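Local coordinates for mannosylglycerate hydrolase MGH1-like glycoside hydrolase domain-containing protein (Thermus thermophilus HB8, PDB 4WVA) that hydrolyses mannosylglycerate, an osmotic-stress solute of thermophiles, to mannose and glycerate, and probably splits glucosylglycerate as well, at residues E389-Y394 with W410-A415; V358-A363 with A415-R420; N15-F20 with H75-D80. One frame throughout, in Å; residues are numbered along the deposited sequence.

Contact 1: residues E389-Y394 with W410-A415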
loop_
_atom_site.group_PDB
_atom_site.type_symbol
_atom_site.label_atom_id
_atom_site.label_comp_id
_atom_site.label_asym_id
_atom_site.label_seq_id
_atom_site.Cartn_x
_atom_site.Cartn_y
_atom_site.Cartn_z
ATOM N N GLU A 389 27.300 -3.465 30.699
ATOM C CA GLU A 389 28.315 -4.346 30.139
ATOM C C GLU A 389 29.252 -3.658 29.151
ATOM O O GLU A 389 30.133 -4.308 28.588
ATOM C CB GLU A 389 27.641 -5.564 29.494
ATOM C CG GLU A 389 27.056 -6.527 30.510
ATOM C CD GLU A 389 28.112 -7.400 31.154
ATOM O OE1 GLU A 389 28.895 -8.054 30.436
ATOM O OE2 GLU A 389 28.162 -7.448 32.406
ATOM N N GLY A 390 29.076 -2.363 28.951
ATOM C CA GLY A 390 29.845 -1.637 27.968
ATOM C C GLY A 390 29.402 -1.965 26.557
ATOM O O GLY A 390 28.318 -2.522 26.347
ATOM N N PHE A 391 30.243 -1.585 25.608
ATOM C CA PHE A 391 29.908 -1.620 24.180
ATOM C C PHE A 391 30.451 -2.891 23.577
ATOM O O PHE A 391 31.618 -2.975 23.226
ATOM C CB PHE A 391 30.447 -0.371 23.511
ATOM C CG PHE A 391 29.899 0.896 24.120
ATOM C CD1 PHE A 391 28.576 1.246 23.932
ATOM C CD2 PHE A 391 30.687 1.700 24.937
ATOM C CE1 PHE A 391 28.047 2.386 24.511
ATOM C CE2 PHE A 391 30.169 2.846 25.520
ATOM C CZ PHE A 391 28.854 3.195 25.305
ATOM N N ARG A 392 29.569 -3.874 23.484
ATOM C CA ARG A 392 29.904 -5.211 23.033
ATOM C C ARG A 392 29.132 -5.496 21.760
ATOM O O ARG A 392 28.140 -4.815 21.433
ATOM C CB ARG A 392 29.530 -6.250 24.086
ATOM C CG ARG A 392 30.284 -6.076 25.409
ATOM C CD ARG A 392 31.783 -6.280 25.274
ATOM N NE ARG A 392 32.145 -7.605 24.757
ATOM C CZ ARG A 392 32.294 -8.703 25.489
ATOM N NH1 ARG A 392 32.101 -8.676 26.802
ATOM N NH2 ARG A 392 32.613 -9.852 24.903
ATOM N N GLU A 393 29.590 -6.513 21.047
ATOM C CA GLU A 393 28.977 -6.883 19.773
ATOM C C GLU A 393 27.537 -7.410 19.972
ATOM O O GLU A 393 26.638 -7.096 19.175
ATOM C CB GLU A 393 29.865 -7.881 19.036
ATOM C CG GLU A 393 29.595 -8.008 17.546
ATOM C CD GLU A 393 30.558 -8.962 16.844
ATOM O OE1 GLU A 393 31.507 -9.444 17.509
ATOM O OE2 GLU A 393 30.386 -9.218 15.619
ATOM N N TYR A 394 27.306 -8.217 21.009
ATOM C CA TYR A 394 25.976 -8.749 21.291
ATOM C C TYR A 394 25.914 -9.128 22.758
ATOM O O TYR A 394 26.935 -9.062 23.462
ATOM C CB TYR A 394 25.604 -9.928 20.378
ATOM C CG TYR A 394 26.748 -10.860 20.059
ATOM C CD1 TYR A 394 27.653 -10.541 19.058
ATOM C CD2 TYR A 394 26.927 -12.048 20.751
ATOM C CE1 TYR A 394 28.719 -11.353 18.776
ATOM C CE2 TYR A 394 27.987 -12.877 20.455
ATOM C CZ TYR A 394 28.881 -12.519 19.461
ATOM O OH TYR A 394 29.966 -13.317 19.127
ATOM N N TRP A 410 29.373 -0.148 16.351
ATOM C CA TRP A 410 27.991 0.287 16.116
ATOM C C TRP A 410 27.156 0.345 17.399
ATOM O O TRP A 410 26.145 1.060 17.464
ATOM C CB TRP A 410 27.266 -0.459 14.997
ATOM C CG TRP A 410 26.714 -1.822 15.219
ATOM C CD1 TRP A 410 26.102 -2.349 16.334
ATOM C CD2 TRP A 410 26.627 -2.832 14.207
ATOM N NE1 TRP A 410 25.682 -3.620 16.072
ATOM C CE2 TRP A 410 25.992 -3.940 14.767
ATOM C CE3 TRP A 410 27.059 -2.895 12.882
ATOM C CZ2 TRP A 410 25.782 -5.114 14.054
ATOM C CZ3 TRP A 410 26.844 -4.042 12.168
ATOM C CH2 TRP A 410 26.222 -5.152 12.754
ATOM N N SER A 411 27.599 -0.369 18.420
ATOM C CA SER A 411 26.940 -0.295 19.730
ATOM C C SER A 411 27.163 1.096 20.318
ATOM O O SER A 411 26.212 1.764 20.707
ATOM C CB SER A 411 27.455 -1.401 20.658
ATOM O OG SER A 411 27.104 -2.681 20.145
ATOM N N ALA A 412 28.417 1.538 20.334
ATOM C CA ALA A 412 28.751 2.897 20.752
ATOM C C ALA A 412 28.048 3.937 19.895
ATOM O O ALA A 412 27.431 4.882 20.408
ATOM C CB ALA A 412 30.254 3.101 20.755
ATOM N N ALA A 413 28.103 3.759 18.577
ATOM C CA ALA A 413 27.500 4.710 17.680
ATOM C C ALA A 413 26.018 4.893 17.923
ATOM O O ALA A 413 25.505 6.009 17.918
ATOM C CB ALA A 413 27.723 4.288 16.228
ATOM N N LEU A 414 25.324 3.782 18.090
ATOM C CA LEU A 414 23.878 3.846 18.234
ATOM C C LEU A 414 23.478 4.269 19.648
ATOM O O LEU A 414 22.464 4.920 19.805
ATOM C CB LEU A 414 23.228 2.530 17.795
ATOM C CG LEU A 414 23.307 2.283 16.282
ATOM C CD1 LEU A 414 22.816 0.888 15.913
ATOM C CD2 LEU A 414 22.514 3.322 15.505
ATOM N N ALA A 415 24.303 3.992 20.656
ATOM C CA ALA A 415 24.100 4.617 21.978
ATOM C C ALA A 415 24.054 6.137 21.841
ATOM O O ALA A 415 23.174 6.788 22.394
ATOM C CB ALA A 415 25.210 4.218 22.943
HETATM O O HOH W 1 25.403 -4.766 18.789
#

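Contact 2: residues V358-A363 with A415-R420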
loop_
_atom_site.group_PDB
_atom_site.type_symbol
_atom_site.label_atom_id
_atom_site.label_comp_id
_atom_site.label_asym_id
_atom_site.label_seq_id
_atom_site.Cartn_x
_atom_site.Cartn_y
_atom_site.Cartn_z
ATOM N N VAL A 358 19.988 -4.091 15.416
ATOM C CA VAL A 358 18.669 -4.663 15.140
ATOM C C VAL A 358 17.634 -4.121 16.139
ATOM O O VAL A 358 16.508 -3.784 15.743
ATOM C CB VAL A 358 18.708 -6.207 15.098
ATOM C CG1 VAL A 358 17.312 -6.774 14.897
ATOM C CG2 VAL A 358 19.640 -6.655 13.976
ATOM N N ASN A 359 17.990 -3.997 17.420
ATOM C CA ASN A 359 17.075 -3.334 18.360
ATOM C C ASN A 359 16.681 -1.955 17.835
ATOM O O ASN A 359 15.513 -1.545 17.913
ATOM C CB ASN A 359 17.700 -3.135 19.753
ATOM C CG ASN A 359 17.432 -4.283 20.714
ATOM O OD1 ASN A 359 17.162 -4.068 21.941
ATOM N ND2 ASN A 359 17.500 -5.464 20.224
ATOM N N TRP A 360 17.679 -1.213 17.342
ATOM C CA TRP A 360 17.448 0.131 16.819
ATOM C C TRP A 360 16.526 0.133 15.581
ATOM O O TRP A 360 15.523 0.873 15.557
ATOM C CB TRP A 360 18.777 0.841 16.557
ATOM C CG TRP A 360 18.558 2.202 15.969
ATOM C CD1 TRP A 360 18.125 3.327 16.627
ATOM C CD2 TRP A 360 18.711 2.564 14.603
ATOM N NE1 TRP A 360 18.007 4.367 15.737
ATOM C CE2 TRP A 360 18.355 3.926 14.491
ATOM C CE3 TRP A 360 19.126 1.875 13.454
ATOM C CZ2 TRP A 360 18.394 4.607 13.279
ATOM C CZ3 TRP A 360 19.168 2.556 12.248
ATOM C CH2 TRP A 360 18.801 3.910 12.172
ATOM N N MET A 361 16.820 -0.702 14.580
ATOM C CA MET A 361 15.984 -0.705 13.370
ATOM C C MET A 361 14.559 -1.146 13.688
ATOM O O MET A 361 13.595 -0.598 13.152
ATOM C CB MET A 361 16.548 -1.597 12.277
ATOM C CG MET A 361 17.807 -1.056 11.644
ATOM S SD MET A 361 18.465 -2.085 10.313
ATOM C CE MET A 361 19.196 -3.426 11.228
ATOM N N VAL A 362 14.422 -2.149 14.544
ATOM C CA VAL A 362 13.097 -2.667 14.894
ATOM C C VAL A 362 12.312 -1.674 15.766
ATOM O O VAL A 362 11.117 -1.523 15.579
ATOM C CB VAL A 362 13.198 -4.070 15.526
ATOM C CG1 VAL A 362 11.840 -4.575 15.973
ATOM C CG2 VAL A 362 13.810 -5.020 14.524
ATOM N N ALA A 363 12.984 -0.993 16.696
ATOM C CA ALA A 363 12.338 0.089 17.457
ATOM C C ALA A 363 11.857 1.208 16.541
ATOM O O ALA A 363 10.740 1.698 16.695
ATOM C CB ALA A 363 13.290 0.656 18.498
ATOM N N ALA A 415 24.303 3.992 20.656
ATOM C CA ALA A 415 24.100 4.617 21.978
ATOM C C ALA A 415 24.054 6.137 21.841
ATOM O O ALA A 415 23.174 6.788 22.394
ATOM C CB ALA A 415 25.210 4.218 22.943
ATOM N N LEU A 416 25.005 6.697 21.093
ATOM C CA LEU A 416 25.082 8.131 20.846
ATOM C C LEU A 416 23.899 8.641 20.032
ATOM O O LEU A 416 23.289 9.648 20.370
ATOM C CB LEU A 416 26.399 8.463 20.129
ATOM C CG LEU A 416 27.630 8.459 21.009
ATOM C CD1 LEU A 416 28.887 8.323 20.166
ATOM C CD2 LEU A 416 27.664 9.754 21.816
ATOM N N PHE A 417 23.573 7.952 18.944
ATOM C CA PHE A 417 22.479 8.380 18.105
ATOM C C PHE A 417 21.126 8.315 18.831
ATOM O O PHE A 417 20.316 9.260 18.743
ATOM C CB PHE A 417 22.442 7.586 16.786
ATOM C CG PHE A 417 21.529 8.190 15.769
ATOM C CD1 PHE A 417 21.852 9.402 15.184
ATOM C CD2 PHE A 417 20.341 7.568 15.424
ATOM C CE1 PHE A 417 21.017 9.972 14.255
ATOM C CE2 PHE A 417 19.488 8.147 14.498
ATOM C CZ PHE A 417 19.835 9.345 13.919
ATOM N N TRP A 418 20.902 7.238 19.566
ATOM C CA TRP A 418 19.599 7.003 20.201
ATOM C C TRP A 418 19.335 7.999 21.315
ATOM O O TRP A 418 18.177 8.309 21.605
ATOM C CB TRP A 418 19.518 5.565 20.738
ATOM C CG TRP A 418 18.242 4.854 20.485
ATOM C CD1 TRP A 418 17.011 5.393 20.285
ATOM C CD2 TRP A 418 18.076 3.439 20.431
ATOM N NE1 TRP A 418 16.079 4.393 20.094
ATOM C CE2 TRP A 418 16.712 3.184 20.180
ATOM C CE3 TRP A 418 18.948 2.361 20.556
ATOM C CZ2 TRP A 418 16.194 1.887 20.080
ATOM C CZ3 TRP A 418 18.431 1.069 20.432
ATOM C CH2 TRP A 418 17.066 0.852 20.204
ATOM N N THR A 419 20.396 8.529 21.913
ATOM C CA THR A 419 20.266 9.448 23.040
ATOM C C THR A 419 20.552 10.897 22.619
ATOM O O THR A 419 20.759 11.757 23.471
ATOM C CB THR A 419 21.149 9.055 24.234
ATOM O OG1 THR A 419 22.538 9.063 23.844
ATOM C CG2 THR A 419 20.763 7.683 24.807
ATOM N N ARG A 420 20.514 11.178 21.320
ATOM C CA ARG A 420 20.800 12.523 20.828
ATOM C C ARG A 420 19.758 13.521 21.291
ATOM O O ARG A 420 20.044 14.728 21.187
ATOM C CB ARG A 420 20.859 12.532 19.298
ATOM C CG ARG A 420 19.514 12.369 18.618
ATOM C CD ARG A 420 19.713 12.131 17.122
ATOM N NE ARG A 420 18.464 11.968 16.388
ATOM C CZ ARG A 420 17.704 10.883 16.406
ATOM N NH1 ARG A 420 18.039 9.810 17.119
ATOM N NH2 ARG A 420 16.588 10.849 15.681
ATOM O OXT ARG A 420 18.653 13.146 21.728
HETATM O O HOH W 2 16.482 6.719 16.660
#

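Contact 3: residues N15-F20 with H75-D80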
loop_
_atom_site.group_PDB
_atom_site.type_symbol
_atom_site.label_atom_id
_atom_site.label_comp_id
_atom_site.label_asym_id
_atom_site.label_seq_id
_atom_site.Cartn_x
_atom_site.Cartn_y
_atom_site.Cartn_z
ATOM N N ASN A 15 38.550 3.472 17.760
ATOM C CA ASN A 15 38.418 2.613 16.581
ATOM C C ASN A 15 38.552 3.374 15.259
ATOM O O ASN A 15 38.558 2.773 14.185
ATOM C CB ASN A 15 37.074 1.865 16.610
ATOM C CG ASN A 15 36.964 0.862 17.745
ATOM O OD1 ASN A 15 35.854 0.371 18.041
ATOM N ND2 ASN A 15 38.068 0.529 18.366
ATOM N N SER A 16 38.656 4.691 15.318
ATOM C CA SER A 16 38.825 5.487 14.097
ATOM C C SER A 16 40.192 5.259 13.509
ATOM O O SER A 16 41.183 5.178 14.242
ATOM C CB SER A 16 38.655 6.973 14.384
ATOM O OG SER A 16 38.788 7.720 13.191
ATOM N N ARG A 17 40.242 5.155 12.181
ATOM C CA ARG A 17 41.509 5.161 11.443
ATOM C C ARG A 17 41.579 6.401 10.541
ATOM O O ARG A 17 42.241 6.393 9.508
ATOM C CB ARG A 17 41.651 3.866 10.644
ATOM C CG ARG A 17 41.569 2.580 11.472
ATOM C CD ARG A 17 42.743 2.414 12.431
ATOM N NE ARG A 17 42.588 1.264 13.337
ATOM C CZ ARG A 17 42.158 1.316 14.602
ATOM N NH1 ARG A 17 41.852 2.470 15.195
ATOM N NH2 ARG A 17 42.075 0.192 15.305
ATOM N N GLY A 18 40.924 7.472 10.960
ATOM C CA GLY A 18 40.854 8.706 10.187
ATOM C C GLY A 18 39.589 8.782 9.360
ATOM O O GLY A 18 38.648 9.489 9.707
ATOM N N ALA A 19 39.599 8.079 8.239
ATOM C CA ALA A 19 38.526 8.146 7.265
ATOM C C ALA A 19 37.483 7.050 7.444
ATOM O O ALA A 19 36.423 7.110 6.829
ATOM C CB ALA A 19 39.115 8.046 5.869
ATOM N N PHE A 20 37.782 6.043 8.257
ATOM C CA PHE A 20 36.842 4.955 8.514
ATOM C C PHE A 20 37.064 4.456 9.929
ATOM O O PHE A 20 38.048 4.815 10.575
ATOM C CB PHE A 20 36.994 3.814 7.504
ATOM C CG PHE A 20 38.269 3.026 7.663
ATOM C CD1 PHE A 20 38.307 1.873 8.427
ATOM C CD2 PHE A 20 39.430 3.449 7.029
ATOM C CE1 PHE A 20 39.502 1.178 8.605
ATOM C CE2 PHE A 20 40.618 2.755 7.193
ATOM C CZ PHE A 20 40.644 1.610 7.963
ATOM N N HIS A 75 41.587 -2.063 3.849
ATOM C CA HIS A 75 42.567 -1.002 4.052
ATOM C C HIS A 75 43.821 -1.527 4.756
ATOM O O HIS A 75 43.722 -2.283 5.717
ATOM C CB HIS A 75 42.010 0.126 4.914
ATOM C CG HIS A 75 40.769 0.764 4.375
ATOM N ND1 HIS A 75 40.772 1.639 3.309
ATOM C CD2 HIS A 75 39.474 0.647 4.765
ATOM C CE1 HIS A 75 39.537 2.054 3.083
ATOM N NE2 HIS A 75 38.735 1.472 3.958
ATOM N N GLU A 76 44.982 -1.101 4.259
ATOM C CA GLU A 76 46.267 -1.386 4.909
ATOM C C GLU A 76 46.385 -0.554 6.187
ATOM O O GLU A 76 45.896 0.581 6.239
ATOM C CB GLU A 76 47.441 -1.063 3.970
ATOM C CG GLU A 76 47.403 -1.818 2.641
ATOM C CD GLU A 76 48.772 -2.005 1.983
ATOM O OE1 GLU A 76 49.813 -1.729 2.630
ATOM O OE2 GLU A 76 48.811 -2.457 0.812
ATOM N N GLN A 77 47.016 -1.129 7.210
ATOM C CA GLN A 77 47.232 -0.460 8.500
ATOM C C GLN A 77 48.044 0.810 8.310
ATOM O O GLN A 77 49.024 0.820 7.571
ATOM C CB GLN A 77 47.967 -1.404 9.478
ATOM C CG GLN A 77 48.129 -0.894 10.915
ATOM C CD GLN A 77 46.813 -0.748 11.682
ATOM O OE1 GLN A 77 46.053 0.204 11.470
ATOM N NE2 GLN A 77 46.553 -1.679 12.601
ATOM N N SER A 78 47.600 1.886 8.952
ATOM C CA SER A 78 48.315 3.155 8.934
ATOM C C SER A 78 48.603 3.589 10.359
ATOM O O SER A 78 47.937 3.169 11.297
ATOM C CB SER A 78 47.491 4.226 8.240
ATOM O OG SER A 78 46.291 4.442 8.938
ATOM N N ARG A 79 49.608 4.440 10.514
ATOM C CA ARG A 79 49.872 5.049 11.808
ATOM C C ARG A 79 48.749 6.021 12.132
ATOM O O ARG A 79 48.221 6.682 11.245
ATOM C CB ARG A 79 51.215 5.771 11.768
ATOM C CG ARG A 79 52.384 4.819 11.605
ATOM C CD ARG A 79 52.624 4.057 12.900
ATOM N NE ARG A 79 53.933 3.409 12.970
ATOM C CZ ARG A 79 55.099 4.058 12.999
ATOM N NH1 ARG A 79 55.155 5.381 12.936
ATOM N NH2 ARG A 79 56.233 3.384 13.083
ATOM N N ASP A 80 48.381 6.096 13.408
ATOM C CA ASP A 80 47.337 7.004 13.858
ATOM C C ASP A 80 47.955 8.389 14.109
ATOM O O ASP A 80 47.908 8.918 15.224
ATOM C CB ASP A 80 46.650 6.438 15.102
ATOM C CG ASP A 80 46.021 5.065 14.849
ATOM O OD1 ASP A 80 45.256 4.927 13.866
ATOM O OD2 ASP A 80 46.278 4.131 15.632
HETATM O O HOH W 3 43.308 -1.236 12.114
#

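Contact 1: residues E389-Y394 with W410-A415
The loop that carries Glu393, the probable proton acceptor of this (alpha/alpha)6-barrel hydrolase, is fixed to helix 409-418 through Phe391 and Arg392, which meet Ser411, Ala412 and Ala415. Phe391, just after the positive-phi Gly390 that ends helix 372-389, points its side chain at the helix and lays its ring against two alanines one turn apart. The methyl CB of Ala412 stands over one face, 4.2 Å from the ring centroid and 18° off the normal, a CH-pi contact displaced toward the CG and CD1 rim. Ala415 CB touches CE1 of Phe391 at 3.7 Å from an oblique direction. Small residues on this side of the helix let the ring settle close to the backbone, with Phe391 CD1 3.6 Å from Ala412 CA. Leu4, Ala8 and Val11 of helix 4-15 and Met386 of helix 372-389 complete its buried surroundings. The polar half of the contact centres on Ser411. With OG anti to its carbonyl carbon (chi1 -64°), the hydroxyl reaches the loop and donates to Arg392 O at 2.7 Å, tilted out of the carbonyl plane, with a C=O...OG angle of 150°. A water sits beside it: it donates to Ser411 OG at 3.0 Å and to Glu393 O at 2.7 Å, and accepts the indole N-H of Trp410 NE1 at 3.0 Å. Two successive carbonyls of the loop are thus held from the helix, one directly and one through water. The CB of Glu393 points away from the helix, and its carboxylate bonds Tyr28 OH and Gly405 N. In this (alpha/alpha)6 barrel the probable catalytic base thus sits on a loop following one helix, its backbone held by the last helix of the chain.

Contact 2: residues V358-A363 with A415-R420
Trp360 sets the edge of its indole against the face of Trp418 in a T-shaped (edge-to-face) pair: Trp360 CD1 lies 3.7 Å above the Trp418 plane, over its centre, and the planes stand at 89°. At the rim of Trp418, near its plane, the methyl CB of Ala363 meets CZ2 at 3.5 Å. At the edge of Trp360, in its plane, sits a water that accepts from NE1 at 3.0 Å. The pair joins helix 356-368 to helix 409-418, two helices of the (alpha/alpha)6 barrel, with no direct hydrogen bond between the two segments. CG of Trp360 anti to the backbone N (chi1 178°) turns the indole so that CD1 meets the Trp418 face. The six-membered ring of Trp418 lies against the helix backbone, with CH2 3.5 Å from Trp360 CA, and this places Trp360 CB over that ring, 4.2 Å from the centroid, as a CH-pi contact. Without the indole, as with an alanine at Trp418, the edge of Trp360 would probably lose the face it meets and a gap would open beside Ala363. The preceding residue, Phe417, meets Trp360 CZ2 obliquely through CE2 at 3.9 Å, and Trp360 NE1 lies at the edge of the Phe417 ring, near its plane; Phe38 and Leu41 of helix 33-43 pack on Trp360. Phe417 has the guanidinium of Arg420, the last residue, over one face, with NH1 3.4 Å above the ring plane. Arg420 NH2 makes a salt bridge to Glu280 of the second subunit, so the chain end joins barrel packing to the assembly. Phe417 O is gripped twice, from opposite faces of its carbonyl plane: by Arg420 N and by Arg420 NH1, NH1 at 2.9 Å, with Phe417 O lying in the plane of the guanidinium.

Contact 3: residues N15-F20 with H75-D80
Phe20 has CG between its backbone N and carbonyl carbon (chi1 70°), and His75 has CG anti to its own carbonyl carbon (chi1 -58°), turns that bring the two side chains together from opposite directions as an offset stack. The ring centroids are 4.1 Å apart and the planes 16° from parallel, with His75 CD2 above the centre of the Phe20 ring and 3.4 Å from Phe20 CE2. The other face of Phe20 carries Arg17 CB, 3.6 Å above the plane and toward the rim, so the phenyl is sandwiched; Cys57 of helix 48-62 touches both aromatic residues. Arg17, bent at its second torsion, then extends toward 75-80. A water accepts from Arg17 NE at 2.9 Å and donates to Gln77 OE1 at 3.2 Å, while Arg17 NH1 bonds back to Ser16 O and Arg14 O. Asp80 approaches from another side, OD1 3.8 Å from Arg17 CD. An ST turn, Ser16 OG accepting from Gly18 N, shapes the bend, and Arg50 also bonds this hydroxyl. Arg17 NH1 and Asp80 OD1 are 4.4 Å apart with no N-H aimed at the oxygen, so their charges probably attract only gently. The two surface loops are therefore joined directly by the aromatic stack and indirectly, through one water and a charge pair beyond salt-bridge distance, at the polar end.

Contact 3 comes first along the chain, joining two surface loops near the start; contacts 1 and 2 belong to the C-terminal part, where the span from 358 to 420 encloses contact 1 completely. Contacts 1 and 2 lie 10 Å apart between centres, share Ala415 and use successive turns of helix 409-418; Leu414 CD2 of contact 1 also packs on Trp360 CD2 of contact 2 at 4.0 Å. This last helix therefore ties the loop bearing Glu393 to helix 356-368. Contact 3 is separate, its centre 20 Å from that of contact 1 and 26 Å from that of contact 2, and joins the loop after helix 4-15 to the loop that follows strand 72-74 of the three-stranded sheet.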